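Local atomic coordinates of Glyoxalase/bleomycin resistance protein/dioxygenase (Vibrio splendidus, PDB entry 2RK9), a protein that belongs to the glyoxalase/bleomycin resistance protein/dioxygenase superfamily and is probably a metal-dependent enzyme or ligand-binding protein whose substrate is not known. Residues N76-I82 / Y128-Q134. The protein carries 1 engineered substitution. Residues are numbered along the deposited sequence; the frame is centred on the assembly and turned at random.
Sequences NFQWDVI and YLFRFCQ
W79 and F132 run side by side from neighbouring parallel strands, and the edge of F132 is turned toward the face of the indole. The pair is an offset edge-to-face one, with planes at 70° and F132 CE1 3.6 Å from W79 CD1. The six-membered part of the indole meets F130 obliquely. W79 CE3 lies 3.5 Å from F130 CE1, at the edge of the phenyl ring. F77 CD2 sits over one face of F130, 3.9 Å from F130 CE2 and offset toward the rim. With CG anti to the backbone N (chi1 -169°), the W79 indole lies alongside both F130 and F132. F130 and F132 instead place CG anti to the carbonyl carbon. V81 CG1 closes the row, 3.4 Å from F132 CD1. Five backbone hydrogen bonds join the strands, from F77 N to L129 O through to V81 N to C133 O. N76, Q78, R131 and C133 occupy the other face. There Q78 CG packs on C133 SG at 3.8 Å. The N76 amide and R131 guanidinium planes are 79° apart, and R131 NH2 forms a salt bridge with E10. L87 of helix 84-94 covers V81 and F132, while F29 of the second subunit meets W79. Strands 75-80 and 129-135 are neighbours inside the mixed sheet. Their parallel pairing is consistent with the first and last strands of a βαβββ module of the vicinal oxygen chelate fold.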
loop_
_atom_site.group_PDB
_atom_site.type_symbol
_atom_site.label_atom_id
_atom_site.label_comp_id
_atom_site.label_asym_id
_atom_site.label_seq_id
_atom_site.Cartn_x
_atom_site.Cartn_y
_atom_site.Cartn_z
ATOM N N ASN B 76 -1.211 -2.930 6.560
ATOM C CA ASN B 76 -2.408 -3.686 6.241
ATOM C C ASN B 76 -2.975 -2.982 5.011
ATOM O O ASN B 76 -3.273 -1.789 5.057
ATOM C CB ASN B 76 -3.400 -3.647 7.407
ATOM C CG ASN B 76 -4.745 -4.219 7.040
ATOM O OD1 ASN B 76 -4.840 -5.334 6.529
ATOM N ND2 ASN B 76 -5.805 -3.455 7.302
ATOM N N PHE B 77 -3.076 -3.710 3.902
ATOM C CA PHE B 77 -3.591 -3.146 2.657
ATOM C C PHE B 77 -5.108 -3.302 2.567
ATOM O O PHE B 77 -5.596 -4.407 2.363
ATOM C CB PHE B 77 -2.946 -3.851 1.457
ATOM C CG PHE B 77 -1.458 -3.639 1.348
ATOM C CD1 PHE B 77 -0.942 -2.427 0.894
ATOM C CD2 PHE B 77 -0.570 -4.651 1.708
ATOM C CE1 PHE B 77 0.436 -2.223 0.799
ATOM C CE2 PHE B 77 0.813 -4.457 1.620
ATOM C CZ PHE B 77 1.314 -3.235 1.162
ATOM N N GLN B 78 -5.846 -2.208 2.739
ATOM C CA GLN B 78 -7.303 -2.267 2.632
ATOM C C GLN B 78 -7.568 -2.208 1.138
ATOM O O GLN B 78 -7.472 -1.151 0.515
ATOM C CB GLN B 78 -7.964 -1.090 3.339
ATOM C CG GLN B 78 -9.471 -1.036 3.118
ATOM C CD GLN B 78 -10.134 0.078 3.899
ATOM O OE1 GLN B 78 -10.310 -0.020 5.113
ATOM N NE2 GLN B 78 -10.498 1.157 3.206
ATOM N N TRP B 79 -7.930 -3.361 0.585
ATOM C CA TRP B 79 -8.125 -3.531 -0.844
ATOM C C TRP B 79 -9.568 -3.750 -1.285
ATOM O O TRP B 79 -10.166 -4.780 -0.966
ATOM C CB TRP B 79 -7.261 -4.717 -1.269
ATOM C CG TRP B 79 -7.117 -4.909 -2.732
ATOM C CD1 TRP B 79 -8.084 -5.298 -3.605
ATOM C CD2 TRP B 79 -5.918 -4.748 -3.499
ATOM N NE1 TRP B 79 -7.564 -5.393 -4.877
ATOM C CE2 TRP B 79 -6.236 -5.059 -4.838
ATOM C CE3 TRP B 79 -4.605 -4.367 -3.183
ATOM C CZ2 TRP B 79 -5.292 -5.004 -5.865
ATOM C CZ3 TRP B 79 -3.665 -4.312 -4.211
ATOM C CH2 TRP B 79 -4.017 -4.628 -5.533
ATOM N N ASP B 80 -10.115 -2.791 -2.033
ATOM C CA ASP B 80 -11.496 -2.894 -2.509
ATOM C C ASP B 80 -11.649 -3.925 -3.614
ATOM O O ASP B 80 -10.901 -3.914 -4.589
ATOM C CB ASP B 80 -12.005 -1.552 -3.045
ATOM C CG ASP B 80 -11.985 -0.456 -2.009
ATOM O OD1 ASP B 80 -12.151 -0.752 -0.807
ATOM O OD2 ASP B 80 -11.817 0.716 -2.404
ATOM N N VAL B 81 -12.629 -4.808 -3.456
ATOM C CA VAL B 81 -12.914 -5.844 -4.446
ATOM C C VAL B 81 -14.362 -5.708 -4.922
ATOM O O VAL B 81 -15.199 -5.141 -4.225
ATOM C CB VAL B 81 -12.695 -7.249 -3.864
ATOM C CG1 VAL B 81 -11.213 -7.461 -3.552
ATOM C CG2 VAL B 81 -13.518 -7.412 -2.604
ATOM N N ILE B 82 -14.647 -6.216 -6.116
ATOM C CA ILE B 82 -15.993 -6.126 -6.682
ATOM C C ILE B 82 -16.935 -7.200 -6.147
ATOM O O ILE B 82 -18.092 -6.919 -5.815
ATOM C CB ILE B 82 -15.952 -6.257 -8.227
ATOM C CG1 ILE B 82 -15.164 -5.096 -8.829
ATOM C CG2 ILE B 82 -17.358 -6.243 -8.796
ATOM C CD1 ILE B 82 -15.054 -5.144 -10.346
ATOM N N TYR B 128 2.956 -10.344 3.690
ATOM C CA TYR B 128 2.091 -9.167 3.543
ATOM C C TYR B 128 0.631 -9.447 3.887
ATOM O O TYR B 128 0.079 -10.482 3.521
ATOM C CB TYR B 128 2.170 -8.624 2.116
ATOM C CG TYR B 128 3.562 -8.226 1.702
ATOM C CD1 TYR B 128 4.205 -7.135 2.295
ATOM C CD2 TYR B 128 4.247 -8.940 0.718
ATOM C CE1 TYR B 128 5.485 -6.772 1.918
ATOM C CE2 TYR B 128 5.531 -8.576 0.336
ATOM C CZ TYR B 128 6.140 -7.495 0.940
ATOM O OH TYR B 128 7.409 -7.134 0.574
ATOM N N LEU B 129 0.003 -8.511 4.592
ATOM C CA LEU B 129 -1.390 -8.679 4.970
ATOM C C LEU B 129 -2.312 -7.823 4.117
ATOM O O LEU B 129 -2.120 -6.612 4.006
ATOM C CB LEU B 129 -1.585 -8.318 6.440
ATOM C CG LEU B 129 -0.942 -9.272 7.443
ATOM C CD1 LEU B 129 -1.132 -8.710 8.843
ATOM C CD2 LEU B 129 -1.583 -10.655 7.326
ATOM N N PHE B 130 -3.302 -8.477 3.510
ATOM C CA PHE B 130 -4.291 -7.814 2.668
ATOM C C PHE B 130 -5.664 -7.960 3.305
ATOM O O PHE B 130 -6.066 -9.060 3.692
ATOM C CB PHE B 130 -4.335 -8.460 1.277
ATOM C CG PHE B 130 -3.241 -8.005 0.345
ATOM C CD1 PHE B 130 -3.542 -7.216 -0.760
ATOM C CD2 PHE B 130 -1.923 -8.384 0.557
ATOM C CE1 PHE B 130 -2.541 -6.809 -1.644
ATOM C CE2 PHE B 130 -0.920 -7.984 -0.312
ATOM C CZ PHE B 130 -1.227 -7.196 -1.420
ATOM N N ARG B 131 -6.381 -6.850 3.423
ATOM C CA ARG B 131 -7.729 -6.884 3.968
ATOM C C ARG B 131 -8.639 -6.549 2.795
ATOM O O ARG B 131 -8.796 -5.382 2.436
ATOM C CB ARG B 131 -7.910 -5.838 5.069
ATOM C CG ARG B 131 -9.283 -5.881 5.724
ATOM C CD ARG B 131 -9.707 -4.505 6.202
ATOM N NE ARG B 131 -8.752 -3.881 7.122
ATOM C CZ ARG B 131 -8.754 -4.058 8.439
ATOM N NH1 ARG B 131 -9.659 -4.847 9.003
ATOM N NH2 ARG B 131 -7.869 -3.424 9.200
ATOM N N PHE B 132 -9.212 -7.576 2.178
ATOM C CA PHE B 132 -10.101 -7.366 1.041
ATOM C C PHE B 132 -11.458 -6.914 1.557
ATOM O O PHE B 132 -11.983 -7.480 2.516
ATOM C CB PHE B 132 -10.211 -8.658 0.226
ATOM C CG PHE B 132 -8.946 -9.007 -0.504
ATOM C CD1 PHE B 132 -8.512 -8.224 -1.567
ATOM C CD2 PHE B 132 -8.161 -10.084 -0.099
ATOM C CE1 PHE B 132 -7.316 -8.505 -2.217
ATOM C CE2 PHE B 132 -6.960 -10.371 -0.745
ATOM C CZ PHE B 132 -6.537 -9.578 -1.803
ATOM N N CYS B 133 -12.012 -5.884 0.923
ATOM C CA CYS B 133 -13.289 -5.324 1.347
ATOM C C CYS B 133 -14.248 -5.092 0.196
ATOM O O CYS B 133 -13.839 -4.709 -0.904
ATOM C CB CYS B 133 -13.080 -3.968 2.029
ATOM S SG CYS B 133 -11.886 -3.899 3.362
ATOM N N GLN B 134 -15.532 -5.301 0.465
ATOM C CA GLN B 134 -16.568 -5.051 -0.525
ATOM C C GLN B 134 -17.693 -4.298 0.179
ATOM O O GLN B 134 -18.233 -4.777 1.171
ATOM C CB GLN B 134 -17.142 -6.347 -1.088
ATOM C CG GLN B 134 -18.080 -6.093 -2.263
ATOM C CD GLN B 134 -19.054 -7.225 -2.491
ATOM O OE1 GLN B 134 -18.669 -8.390 -2.542
ATOM N NE2 GLN B 134 -20.331 -6.884 -2.634
#